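Local coordinates for laccase (Botrytis aclada, PDB 3SQR), which oxidises phenolic substrates with molecular oxygen, which it reduces to water at its copper centres, and probably helps to degrade lignin and detoxify lignin-derived products, at residues Asp273-Phe278 with Thr302-Ile307; Gly331-Thr336 with Gly366-Glu371; Val390-Ser395 with Thr405-Ser410; Tyr434-Leu439 with Ala537-Glu542. All coordinates share one frame; numbering follows the deposited sequence. Where two conformers were deposited one is given.

From the N terminus, the four contacts close one after another, and none nests in or crosses another. Interaction 1 closes a loop of the second cupredoxin domain, joining a sheet-edge strand to its neighbour. Interaction 2 follows in the same domain, fastening with a disulfide the loop after strand 323-327 to a loop that leads toward the third domain. The two touch, for instance where His275 O meets Gly331 N at 2.8 Å. Interaction 3 is a short hairpin closure in the third domain. Interaction 4 spans the longest interval, from residue 434 to 542, and adds a parallel edge strand to that domain's other sheet. Ser409 OG lies 2.6 Å from Asn435 OD1, connecting interactions 3 and 4.

Interaction 1 (Asp273-Phe278 with Thr302-Ile307); sequences DSHFEF and TLLIGI
Glu277 sends CG trans to its backbone nitrogen (chi1 -166°) and stays extended beyond it, while Thr302 turns OG1 between its own N and carbonyl carbon (chi1 80°), bringing carboxylate and hydroxyl together at the edge of a cupredoxin beta-sandwich sheet. Thr302 OG1 donates to Glu277 OE2, although the modelled 2.4 Å is very short and the exact length doubtful. Arg365 engages both groups, by a salt bridge to OE2 and a hydrogen bond to OG1, so the pair is held within a charged cluster.

The backbones run antiparallel, the short strand axes making 150°. Phe276 pairs with Ile305 through two bonds, Phe276 N to Ile305 O at 3.2 Å and Ile305 N to Phe276 O at 2.8 Å. Next along, Phe278 N reaches Leu303 O at 2.7 Å, while the return bond from Leu303 N is weak.

Phe276 and Phe278 leave the sheet on the same face as Leu303 and Ile305, the face that packs on Leu202 and Leu267 of the opposing sheet. On the reverse face Leu304 lies beside Glu277, its CD2 3.5 Å from Glu277 CG. The same methyl meets the edge of the His275 ring, whose one face is occupied by Ile305 O, 3.8 Å above the plane and over its centre.

Beyond the strands, Ile307 lies near His527, a copper ligand. There Ile307 CG1 comes to 3.1 Å from Ser274 O, and Ile307 CD1 stands 3.7 Å from Asp273 CA.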
loop_
_atom_site.group_PDB
_atom_site.type_symbol
_atom_site.label_atom_id
_atom_site.label_comp_id
_atom_site.label_asym_id
_atom_site.label_seq_id
_atom_site.Cartn_x
_atom_site.Cartn_y
_atom_site.Cartn_z
ATOM N N ASP A 273 5.044 -10.055 2.236
ATOM C CA ASP A 273 6.504 -9.826 2.288
ATOM C C ASP A 273 7.115 -10.213 0.993
ATOM O O ASP A 273 7.736 -11.266 0.872
ATOM C CB ASP A 273 7.117 -10.624 3.416
ATOM C CG ASP A 273 8.552 -10.170 3.758
ATOM O OD1 ASP A 273 9.143 -9.410 2.988
ATOM O OD2 ASP A 273 9.056 -10.564 4.822
ATOM N N SER A 274 6.944 -9.339 -0.000
ATOM C CA SER A 274 7.293 -9.610 -1.382
ATOM C C SER A 274 7.891 -8.390 -1.966
ATOM O O SER A 274 7.366 -7.299 -1.743
ATOM C CB SER A 274 6.043 -10.001 -2.213
ATOM O OG SER A 274 5.006 -9.063 -1.949
ATOM N N HIS A 275 8.853 -8.578 -2.851
ATOM C CA HIS A 275 9.418 -7.491 -3.642
ATOM C C HIS A 275 9.374 -7.940 -5.072
ATOM O O HIS A 275 9.699 -9.108 -5.376
ATOM C CB HIS A 275 10.869 -7.171 -3.273
ATOM C CG HIS A 275 11.339 -5.861 -3.798
ATOM N ND1 HIS A 275 11.786 -5.693 -5.091
ATOM C CD2 HIS A 275 11.380 -4.635 -3.218
ATOM C CE1 HIS A 275 12.090 -4.412 -5.278
ATOM N NE2 HIS A 275 11.896 -3.763 -4.150
ATOM N N PHE A 276 9.014 -7.018 -5.926
ATOM C CA PHE A 276 8.864 -7.312 -7.346
ATOM C C PHE A 276 9.712 -6.391 -8.174
ATOM O O PHE A 276 10.032 -5.287 -7.800
ATOM C CB PHE A 276 7.384 -7.322 -7.826
ATOM C CG PHE A 276 6.546 -8.377 -7.163
ATOM C CD1 PHE A 276 6.592 -9.698 -7.574
ATOM C CD2 PHE A 276 5.742 -8.045 -6.090
ATOM C CE1 PHE A 276 5.852 -10.664 -6.972
ATOM C CE2 PHE A 276 4.992 -8.999 -5.469
ATOM C CZ PHE A 276 5.068 -10.343 -5.906
ATOM N N GLU A 277 10.058 -6.880 -9.356
ATOM C CA GLU A 277 10.730 -6.104 -10.383
ATOM C C GLU A 277 10.037 -6.389 -11.712
ATOM O O GLU A 277 10.501 -7.154 -12.583
ATOM C CB GLU A 277 12.249 -6.387 -10.402
ATOM C CG GLU A 277 12.976 -5.342 -11.233
ATOM C CD GLU A 277 14.467 -5.589 -11.373
ATOM O OE1 GLU A 277 14.988 -6.300 -10.485
ATOM O OE2 GLU A 277 15.064 -5.037 -12.400
ATOM N N PHE A 278 8.865 -5.791 -11.864
ATOM C CA PHE A 278 7.951 -6.141 -12.889
ATOM C C PHE A 278 8.534 -5.875 -14.280
ATOM O O PHE A 278 9.137 -4.809 -14.509
ATOM C CB PHE A 278 6.650 -5.317 -12.690
ATOM C CG PHE A 278 5.597 -5.612 -13.669
ATOM C CD1 PHE A 278 4.715 -6.654 -13.499
ATOM C CD2 PHE A 278 5.468 -4.832 -14.819
ATOM C CE1 PHE A 278 3.738 -6.910 -14.437
ATOM C CE2 PHE A 278 4.429 -5.073 -15.756
ATOM C CZ PHE A 278 3.599 -6.121 -15.565
ATOM N N THR A 302 12.346 -2.836 -16.655
ATOM C CA THR A 302 11.886 -3.522 -15.445
ATOM C C THR A 302 11.543 -2.458 -14.424
ATOM O O THR A 302 11.987 -1.322 -14.536
ATOM C CB THR A 302 12.874 -4.516 -14.874
ATOM O OG1 THR A 302 13.861 -3.836 -14.128
ATOM C CG2 THR A 302 13.538 -5.363 -15.962
ATOM N N LEU A 303 10.761 -2.821 -13.418
ATOM C CA LEU A 303 10.224 -1.775 -12.511
ATOM C C LEU A 303 10.181 -2.362 -11.092
ATOM O O LEU A 303 9.392 -3.317 -10.809
ATOM C CB LEU A 303 8.842 -1.411 -13.007
ATOM C CG LEU A 303 8.040 -0.309 -12.311
ATOM C CD1 LEU A 303 8.887 0.910 -12.052
ATOM C CD2 LEU A 303 6.787 0.035 -13.085
ATOM N N LEU A 304 11.045 -1.820 -10.238
ATOM C CA LEU A 304 11.207 -2.245 -8.874
ATOM C C LEU A 304 9.994 -1.730 -8.113
ATOM O O LEU A 304 9.667 -0.560 -8.238
ATOM C CB LEU A 304 12.483 -1.714 -8.259
ATOM C CG LEU A 304 13.795 -2.285 -8.847
ATOM C CD1 LEU A 304 14.984 -1.348 -8.502
ATOM C CD2 LEU A 304 14.002 -3.666 -8.299
ATOM N N ILE A 305 9.337 -2.599 -7.360
ATOM C CA ILE A 305 8.110 -2.178 -6.676
ATOM C C ILE A 305 8.097 -2.784 -5.320
ATOM O O ILE A 305 8.063 -4.035 -5.136
ATOM C CB ILE A 305 6.785 -2.571 -7.384
ATOM C CG1 ILE A 305 6.798 -2.308 -8.886
ATOM C CG2 ILE A 305 5.571 -1.855 -6.688
ATOM C CD1 ILE A 305 5.555 -2.828 -9.615
ATOM N N GLY A 306 8.210 -1.927 -4.322
ATOM C CA GLY A 306 8.001 -2.346 -2.948
ATOM C C GLY A 306 6.561 -2.429 -2.455
ATOM O O GLY A 306 5.659 -2.019 -3.117
ATOM N N ILE A 307 6.359 -3.058 -1.309
ATOM C CA ILE A 307 5.025 -3.350 -0.839
ATOM C C ILE A 307 4.245 -2.072 -0.598
ATOM O O ILE A 307 4.698 -1.180 0.100
ATOM C CB ILE A 307 4.976 -4.189 0.435
ATOM C CG1 ILE A 307 5.693 -5.527 0.235
ATOM C CG2 ILE A 307 3.474 -4.468 0.794
ATOM C CD1 ILE A 307 5.896 -6.267 1.527
#

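Interaction 2 (Gly331-Thr336 with Gly366-Glu371); sequences GTTCST and GTCEDE
Cys334 and Cys368 meet through a disulfide, SG to SG 2.0 Å, and this bond is the compact part of an otherwise thin contact between two loops. In both cysteines SG is trans to the carbonyl carbon and beside the backbone nitrogen. The negative chi3 of -102° gives the bridge a left-handed twist, and with it the two CA atoms stand 5.7 Å apart. Cys334 SG also comes within 3.9 Å of Thr367 O, so the bridge lies close against the chain that precedes Cys368. Behind Cys334 the backbone is tightly turned: Gly331 O accepts from Cys334 N at 2.9 Å and from Ser335 N at a longer 3.3 Å, which helps to set the turn from which the sulfur is presented.

The other side is loose and wet. A water bridges Thr333 and Gly366, accepting from Thr333 N at 3.0 Å and donating to Gly366 O at 2.8 Å. A second water sits 2.7 Å from Thr333 OG1 and reaches Gly366 O only weakly. Both residues are exposed, so the waters take part in the link on this open side.

Around the bridge, the 331-336 loop is tied to the 273-278 segment, just ahead of strand 276-280, by the backbone bond of Gly331 with His275 and by Ser335 OG with Asp273 O. Glu371 ties the other loop to strand 303-305 through Leu304 N, and also makes a salt bridge to Arg365 of its own loop. The covalent S-S link is the direct tie between the segments and probably does much to set their spacing, but it persists only while the pair remains oxidised.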
loop_
_atom_site.group_PDB
_atom_site.type_symbol
_atom_site.label_atom_id
_atom_site.label_comp_id
_atom_site.label_asym_id
_atom_site.label_seq_id
_atom_site.Cartn_x
_atom_site.Cartn_y
_atom_site.Cartn_z
ATOM N N GLY A 331 11.874 -10.772 -5.855
ATOM C CA GLY A 331 13.188 -10.521 -5.235
ATOM C C GLY A 331 13.609 -11.585 -4.229
ATOM O O GLY A 331 13.311 -11.487 -3.058
ATOM N N THR A 332 14.336 -12.596 -4.685
ATOM C CA THR A 332 14.692 -13.706 -3.771
ATOM C C THR A 332 15.676 -13.254 -2.683
ATOM O O THR A 332 15.656 -13.777 -1.580
ATOM C CB THR A 332 15.321 -14.861 -4.558
ATOM O OG1 THR A 332 16.344 -14.359 -5.408
ATOM C CG2 THR A 332 14.241 -15.554 -5.427
ATOM N N THR A 333 16.477 -12.246 -2.967
ATOM C CA THR A 333 17.343 -11.679 -1.922
ATOM C C THR A 333 16.585 -10.849 -0.875
ATOM O O THR A 333 17.082 -10.618 0.220
ATOM C CB THR A 333 18.472 -10.824 -2.483
ATOM O OG1 THR A 333 17.928 -9.783 -3.259
ATOM C CG2 THR A 333 19.408 -11.634 -3.396
ATOM N N CYS A 334 15.328 -10.500 -1.181
ATOM C CA CYS A 334 14.541 -9.648 -0.297
ATOM C C CYS A 334 13.739 -10.474 0.707
ATOM O O CYS A 334 13.584 -10.121 1.890
ATOM C CB CYS A 334 13.639 -8.726 -1.164
ATOM S SG CYS A 334 14.317 -8.054 -2.631
ATOM N N SER A 335 13.142 -11.555 0.203
ATOM C CA SER A 335 12.471 -12.494 1.023
ATOM C C SER A 335 12.287 -13.813 0.223
ATOM O O SER A 335 12.417 -13.855 -1.002
ATOM C CB SER A 335 11.124 -11.959 1.476
ATOM O OG SER A 335 10.252 -11.820 0.314
ATOM N N THR A 336 11.994 -14.866 0.959
ATOM C CA THR A 336 11.870 -16.208 0.385
ATOM C C THR A 336 10.434 -16.481 -0.100
ATOM O O THR A 336 9.464 -15.945 0.448
ATOM C CB THR A 336 12.177 -17.285 1.406
ATOM O OG1 THR A 336 11.361 -17.098 2.557
ATOM C CG2 THR A 336 13.706 -17.230 1.838
ATOM N N GLY A 366 17.663 -7.229 -9.788
ATOM C CA GLY A 366 17.674 -8.255 -8.775
ATOM C C GLY A 366 17.897 -7.723 -7.376
ATOM O O GLY A 366 18.204 -8.473 -6.446
ATOM N N THR A 367 17.682 -6.414 -7.211
ATOM C CA THR A 367 17.793 -5.797 -5.907
ATOM C C THR A 367 16.454 -5.625 -5.210
ATOM O O THR A 367 15.393 -5.927 -5.769
ATOM C CB THR A 367 18.401 -4.385 -6.065
ATOM O OG1 THR A 367 17.434 -3.560 -6.735
ATOM C CG2 THR A 367 19.720 -4.424 -6.922
ATOM N N CYS A 368 16.528 -5.129 -3.985
ATOM C CA CYS A 368 15.324 -4.809 -3.169
ATOM C C CYS A 368 15.105 -3.315 -3.104
ATOM O O CYS A 368 14.349 -2.842 -2.280
ATOM C CB CYS A 368 15.420 -5.411 -1.782
ATOM S SG CYS A 368 15.941 -7.132 -1.830
ATOM N N GLU A 369 15.774 -2.596 -3.986
ATOM C CA GLU A 369 15.665 -1.146 -4.042
ATOM C C GLU A 369 14.318 -0.702 -4.560
ATOM O O GLU A 369 13.541 -1.492 -5.174
ATOM C CB GLU A 369 16.770 -0.567 -4.935
ATOM C CG GLU A 369 18.108 -0.981 -4.409
ATOM C CD GLU A 369 19.258 -0.268 -5.046
ATOM O OE1 GLU A 369 19.068 0.719 -5.785
ATOM O OE2 GLU A 369 20.367 -0.774 -4.830
ATOM N N ASP A 370 14.081 0.592 -4.395
ATOM C CA ASP A 370 13.039 1.237 -5.141
ATOM C C ASP A 370 13.631 1.649 -6.495
ATOM O O ASP A 370 14.874 1.549 -6.722
ATOM C CB ASP A 370 12.523 2.506 -4.453
ATOM C CG ASP A 370 11.706 2.228 -3.184
ATOM O OD1 ASP A 370 11.314 1.077 -2.922
ATOM O OD2 ASP A 370 11.360 3.220 -2.489
ATOM N N GLU A 371 12.760 2.162 -7.362
ATOM C CA GLU A 371 13.238 2.837 -8.578
ATOM C C GLU A 371 14.190 3.953 -8.194
ATOM O O GLU A 371 14.083 4.552 -7.123
ATOM C CB GLU A 371 12.093 3.342 -9.452
ATOM C CG GLU A 371 11.391 2.265 -10.223
ATOM C CD GLU A 371 12.276 1.672 -11.272
ATOM O OE1 GLU A 371 12.653 2.414 -12.175
ATOM O OE2 GLU A 371 12.595 0.471 -11.188
HETATM O O HOH W 1 16.798 -10.714 -5.583
HETATM O O HOH W 2 19.584 -7.613 -3.367
#

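Interaction 3 (Val390-Ser395 with Thr405-Ser410); sequences VDEQVS and TINSSS. With NAG (2-acetamido-2-deoxy-beta-D-glucopyranose), chain I.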
loop_
_atom_site.group_PDB
_atom_site.type_symbol
_atom_site.label_atom_id
_atom_site.label_comp_id
_atom_site.label_asym_id
_atom_site.label_seq_id
_atom_site.Cartn_x
_atom_site.Cartn_y
_atom_site.Cartn_z
ATOM N N VAL A 390 13.312 15.433 12.435
ATOM C CA VAL A 390 13.063 14.465 13.465
ATOM C C VAL A 390 13.811 13.221 13.043
ATOM O O VAL A 390 13.705 12.812 11.909
ATOM C CB VAL A 390 11.573 14.151 13.608
ATOM C CG1 VAL A 390 11.348 12.900 14.421
ATOM C CG2 VAL A 390 10.820 15.365 14.234
ATOM N N ASP A 391 14.551 12.628 13.970
ATOM C CA ASP A 391 15.374 11.475 13.642
ATOM C C ASP A 391 14.906 10.322 14.488
ATOM O O ASP A 391 14.700 10.436 15.708
ATOM C CB ASP A 391 16.889 11.735 13.884
ATOM C CG ASP A 391 17.734 10.431 13.733
ATOM O OD1 ASP A 391 17.994 10.063 12.596
ATOM O OD2 ASP A 391 18.066 9.776 14.745
ATOM N N GLU A 392 14.714 9.178 13.843
ATOM C CA GLU A 392 14.362 7.980 14.535
ATOM C C GLU A 392 15.142 6.801 13.948
ATOM O O GLU A 392 15.550 6.815 12.797
ATOM C CB GLU A 392 12.859 7.757 14.502
ATOM C CG GLU A 392 12.134 8.795 15.433
ATOM C CD GLU A 392 10.838 8.341 15.896
ATOM O OE1 GLU A 392 10.048 7.831 15.056
ATOM O OE2 GLU A 392 10.576 8.536 17.101
ATOM N N GLN A 393 15.337 5.822 14.802
ATOM C CA GLN A 393 16.239 4.718 14.536
ATOM C C GLN A 393 15.582 3.403 14.766
ATOM O O GLN A 393 15.056 3.106 15.843
ATOM C CB GLN A 393 17.497 4.843 15.405
ATOM C CG GLN A 393 18.168 6.194 15.239
ATOM C CD GLN A 393 19.357 6.350 16.161
ATOM O OE1 GLN A 393 19.428 5.727 17.207
ATOM N NE2 GLN A 393 20.278 7.154 15.769
ATOM N N VAL A 394 15.670 2.573 13.742
ATOM C CA VAL A 394 15.100 1.238 13.800
ATOM C C VAL A 394 16.131 0.242 14.314
ATOM O O VAL A 394 17.234 0.157 13.819
ATOM C CB VAL A 394 14.580 0.801 12.440
ATOM C CG1 VAL A 394 13.856 -0.548 12.524
ATOM C CG2 VAL A 394 13.602 1.891 11.897
ATOM N N SER A 395 15.683 -0.538 15.278
ATOM C CA SER A 395 16.431 -1.662 15.776
ATOM C C SER A 395 15.480 -2.839 16.006
ATOM O O SER A 395 14.330 -2.800 15.554
ATOM C CB SER A 395 17.189 -1.259 17.053
ATOM O OG SER A 395 18.124 -2.263 17.356
ATOM N N THR A 405 11.939 -1.988 16.881
ATOM C CA THR A 405 11.799 -0.845 17.708
ATOM C C THR A 405 12.194 0.393 16.942
ATOM O O THR A 405 12.989 0.364 16.033
ATOM C CB THR A 405 12.682 -0.970 18.993
ATOM O OG1 THR A 405 14.039 -1.072 18.547
ATOM C CG2 THR A 405 12.273 -2.214 19.853
ATOM N N ILE A 406 11.552 1.483 17.329
ATOM C CA ILE A 406 11.833 2.826 16.855
ATOM C C ILE A 406 12.201 3.626 18.088
ATOM O O ILE A 406 11.385 3.803 19.011
ATOM C CB ILE A 406 10.588 3.442 16.279
ATOM C CG1 ILE A 406 9.965 2.463 15.269
ATOM C CG2 ILE A 406 10.954 4.797 15.613
ATOM C CD1 ILE A 406 10.333 2.753 13.871
ATOM N N ASN A 407 13.430 4.085 18.097
ATOM C CA ASN A 407 14.057 4.636 19.285
ATOM C C ASN A 407 13.715 3.855 20.506
ATOM O O ASN A 407 13.199 4.377 21.503
ATOM C CB ASN A 407 13.652 6.092 19.414
ATOM C CG ASN A 407 14.542 6.957 18.642
ATOM O OD1 ASN A 407 14.861 6.667 17.505
ATOM N ND2 ASN A 407 14.960 8.052 19.246
ATOM N N SER A 408 14.005 2.565 20.404
ATOM C CA SER A 408 13.870 1.606 21.492
ATOM C C SER A 408 12.514 1.192 21.872
ATOM O O SER A 408 12.391 0.375 22.766
ATOM C CB SER A 408 14.696 2.035 22.730
ATOM O OG SER A 408 15.907 2.649 22.275
ATOM N N SER A 409 11.467 1.620 21.149
ATOM C CA SER A 409 10.116 1.269 21.526
ATOM C C SER A 409 9.410 0.562 20.353
ATOM O O SER A 409 9.389 1.057 19.247
ATOM C CB SER A 409 9.323 2.525 21.913
ATOM O OG SER A 409 7.978 2.210 22.130
ATOM N N SER A 410 8.808 -0.563 20.614
ATOM C CA SER A 410 8.007 -1.249 19.577
ATOM C C SER A 410 6.550 -0.839 19.683
ATOM O O SER A 410 5.962 -0.855 20.771
ATOM C CB SER A 410 8.147 -2.745 19.759
ATOM O OG SER A 410 7.609 -3.466 18.675
HETATM C C1 NAG I . 15.879 8.945 18.605
HETATM C C2 NAG I . 15.597 10.429 18.802
HETATM C C3 NAG I . 16.733 11.232 18.187
HETATM C C4 NAG I . 18.069 10.782 18.744
HETATM C C5 NAG I . 18.236 9.297 18.420
HETATM C C6 NAG I . 19.593 8.757 18.904
HETATM C C7 NAG I . 13.249 11.206 18.940
HETATM C C8 NAG I . 12.010 11.682 18.220
HETATM N N2 NAG I . 14.314 10.893 18.219
HETATM O O3 NAG I . 16.486 12.571 18.511
HETATM O O4 NAG I . 19.095 11.502 18.094
HETATM O O5 NAG I . 17.182 8.641 19.109
HETATM O O6 NAG I . 19.634 8.957 20.301
HETATM O O7 NAG I . 13.221 11.123 20.163
HETATM O O HOH W 3 15.205 1.384 18.072
#
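Thr405, Ile406 and Asn407 carry most of the surface buried in this beta hairpin, in which strand 402-406 lies antiparallel to strand 387-398 at the edge of a sheet in the third cupredoxin domain. Thr405 forms a hydrogen-bonded pair with Ser395: Thr405 N to Ser395 O and Ser395 N to Thr405 O are both 2.9 Å. Its OG1 is 2.8 Å from a water that donates to Gln393 O and accepts from Ser408 N, so one solvent molecule joins the strand pair to the following turn.

Ile406 faces Val394 in the non-hydrogen-bonded pair. Its side chain has two conformers, so its contacts are tentative: in one, CD1 lies alongside Val394 CG2, 3.9 Å away, both chains pointing the same way, and CG2 approaches the carboxylate of Glu392, whose OE1 is held by Tyr451 OH. Val394 in turn lies close to His463, a ligand of the type 1 copper.

Asn407 begins the two central residues of a type I' turn from Ile406 to Ser409, with positive phi (40°). It clasps Gln393 twice. Asn407 N donates to Gln393 O at 2.9 Å, and Asn407 OD1 accepts from Gln393 N at 2.9 Å, the donor lying almost in line with the side-chain C=O (174°). Asn407 opens an Asn-Ser-Ser glycosylation sequon, and its other amide atom is spent on sugar, ND2 being joined to NAG C1 at 1.4 Å. The sugar is steadied by the neighbouring strand: NAG N2 donates to Asp391 O at 2.6 Å.

Interaction 4 (Tyr434-Leu439 with Ala537-Glu542); sequences YNVVAL and AMQFVE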
loop_
_atom_site.group_PDB
_atom_site.type_symbol
_atom_site.label_atom_id
_atom_site.label_comp_id
_atom_site.label_asym_id
_atom_site.label_seq_id
_atom_site.Cartn_x
_atom_site.Cartn_y
_atom_site.Cartn_z
ATOM N N TYR A 434 2.897 3.810 21.919
ATOM C CA TYR A 434 2.186 4.366 20.800
ATOM C C TYR A 434 3.175 5.040 19.852
ATOM O O TYR A 434 2.767 5.461 18.747
ATOM C CB TYR A 434 1.079 5.336 21.301
ATOM C CG TYR A 434 -0.235 4.667 21.552
ATOM C CD1 TYR A 434 -0.306 3.467 22.244
ATOM C CD2 TYR A 434 -1.446 5.200 21.076
ATOM C CE1 TYR A 434 -1.448 2.874 22.460
ATOM C CE2 TYR A 434 -2.604 4.570 21.269
ATOM C CZ TYR A 434 -2.616 3.395 22.007
ATOM O OH TYR A 434 -3.795 2.690 22.283
ATOM N N ASN A 435 4.459 5.186 20.248
ATOM C CA ASN A 435 5.483 5.791 19.413
ATOM C C ASN A 435 5.070 7.126 18.765
ATOM O O ASN A 435 5.351 7.415 17.571
ATOM C CB ASN A 435 5.963 4.780 18.387
ATOM C CG ASN A 435 6.729 3.668 19.008
ATOM O OD1 ASN A 435 6.928 3.649 20.231
ATOM N ND2 ASN A 435 7.197 2.738 18.189
ATOM N N VAL A 436 4.490 8.013 19.578
ATOM C CA VAL A 436 3.980 9.284 19.066
ATOM C C VAL A 436 5.105 10.276 18.894
ATOM O O VAL A 436 5.885 10.527 19.805
ATOM C CB VAL A 436 2.834 9.908 19.921
ATOM C CG1 VAL A 436 2.531 11.326 19.450
ATOM C CG2 VAL A 436 1.620 9.044 19.859
ATOM N N VAL A 437 5.189 10.869 17.726
ATOM C CA VAL A 437 5.968 12.069 17.555
ATOM C C VAL A 437 4.959 13.193 17.365
ATOM O O VAL A 437 4.130 13.169 16.434
ATOM C CB VAL A 437 6.843 12.012 16.330
ATOM C CG1 VAL A 437 7.476 13.358 16.037
ATOM C CG2 VAL A 437 7.888 10.897 16.436
ATOM N N ALA A 438 5.058 14.212 18.208
ATOM C CA ALA A 438 4.174 15.371 18.094
ATOM C C ALA A 438 4.746 16.344 17.085
ATOM O O ALA A 438 5.933 16.650 17.117
ATOM C CB ALA A 438 3.978 16.096 19.505
ATOM N N LEU A 439 3.923 16.802 16.170
ATOM C CA LEU A 439 4.330 17.792 15.200
ATOM C C LEU A 439 3.463 19.023 15.429
ATOM O O LEU A 439 2.238 18.945 15.535
ATOM C CB LEU A 439 4.143 17.312 13.763
ATOM C CG LEU A 439 4.870 16.030 13.352
ATOM C CD1 LEU A 439 4.470 15.671 11.908
ATOM C CD2 LEU A 439 6.340 16.157 13.462
ATOM N N ALA A 537 6.874 0.727 13.461
ATOM C CA ALA A 537 5.887 1.728 13.236
ATOM C C ALA A 537 6.011 2.824 14.263
ATOM O O ALA A 537 6.427 2.578 15.382
ATOM C CB ALA A 537 4.475 1.078 13.309
ATOM N N MET A 538 5.567 4.021 13.880
ATOM C CA MET A 538 5.370 5.089 14.788
ATOM C C MET A 538 4.193 5.924 14.264
ATOM O O MET A 538 3.515 5.517 13.327
ATOM C CB MET A 538 6.637 5.889 14.970
ATOM C CG MET A 538 7.267 6.306 13.669
ATOM S SD MET A 538 6.398 7.581 12.927
ATOM C CE MET A 538 6.725 8.930 14.131
ATOM N N GLN A 539 3.877 7.007 14.922
ATOM C CA GLN A 539 2.809 7.843 14.442
ATOM C C GLN A 539 3.059 9.281 14.793
ATOM O O GLN A 539 3.679 9.582 15.790
ATOM C CB GLN A 539 1.446 7.360 14.958
ATOM C CG GLN A 539 1.242 7.515 16.460
ATOM C CD GLN A 539 -0.025 6.843 16.935
ATOM O OE1 GLN A 539 -1.134 7.261 16.619
ATOM N NE2 GLN A 539 0.148 5.794 17.722
ATOM N N PHE A 540 2.589 10.160 13.903
ATOM C CA PHE A 540 2.694 11.583 14.088
ATOM C C PHE A 540 1.369 12.099 14.576
ATOM O O PHE A 540 0.342 11.862 13.959
ATOM C CB PHE A 540 3.074 12.274 12.781
ATOM C CG PHE A 540 4.379 11.823 12.245
ATOM C CD1 PHE A 540 5.565 12.355 12.717
ATOM C CD2 PHE A 540 4.443 10.829 11.262
ATOM C CE1 PHE A 540 6.755 11.950 12.262
ATOM C CE2 PHE A 540 5.693 10.395 10.742
ATOM C CZ PHE A 540 6.838 10.938 11.235
ATOM N N VAL A 541 1.386 12.787 15.728
ATOM C CA VAL A 541 0.199 13.471 16.180
ATOM C C VAL A 541 0.513 14.872 15.777
ATOM O O VAL A 541 1.410 15.561 16.338
ATOM C CB VAL A 541 -0.107 13.277 17.663
ATOM C CG1 VAL A 541 -1.212 14.310 18.117
ATOM C CG2 VAL A 541 -0.520 11.771 17.956
ATOM N N GLU A 542 -0.121 15.247 14.682
ATOM C CA GLU A 542 0.095 16.469 13.989
ATOM C C GLU A 542 -0.954 17.536 14.323
ATOM O O GLU A 542 -2.147 17.372 14.067
ATOM C CB GLU A 542 0.033 16.199 12.444
ATOM C CG GLU A 542 0.263 17.427 11.592
ATOM C CD GLU A 542 0.269 17.092 10.133
ATOM O OE1 GLU A 542 0.375 15.888 9.848
ATOM O OE2 GLU A 542 0.016 17.972 9.333
#
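Gln539 NE2 donates to Tyr434 O at 2.8 Å, where the turn before strand 436-439 leads into a parallel strand pair at a sheet edge in the third cupredoxin domain. The donor lies in the carbonyl plane, on a lone pair, and the N-H points well (160°). Gln539 CG sits between N and carbonyl carbon (chi1 68°), and the extended chain beyond carries the amide beside the Tyr434 ring, their planes 8° apart; Thr419 OG1 holds OE1.

Asn435 adds a second side-chain clamp, ND2 to Ala537 O at 2.9 Å, while its OD1 is bonded to Ser409 OG. Backbone bonds follow, such as Val437 N to Gln539 O and Leu439 N to Val541 O, both 2.8 Å. On its other side strand 537-542 pairs with strand 520-526, which carries the copper ligands His525 and Cys526, and Ala537 touches His525.

On one face Val436 CG1 presses against Val541 CG2 at 3.4 Å, tighter than ordinary carbon contact. On the other, the bent Met538 lays CE over the Phe540 ring, toward its rim; its 3.2 Å to Val437 CG2 is also unusually tight, the exact length doubtful. Leu439 CD1 touches Phe540 CD1 at 3.6 Å.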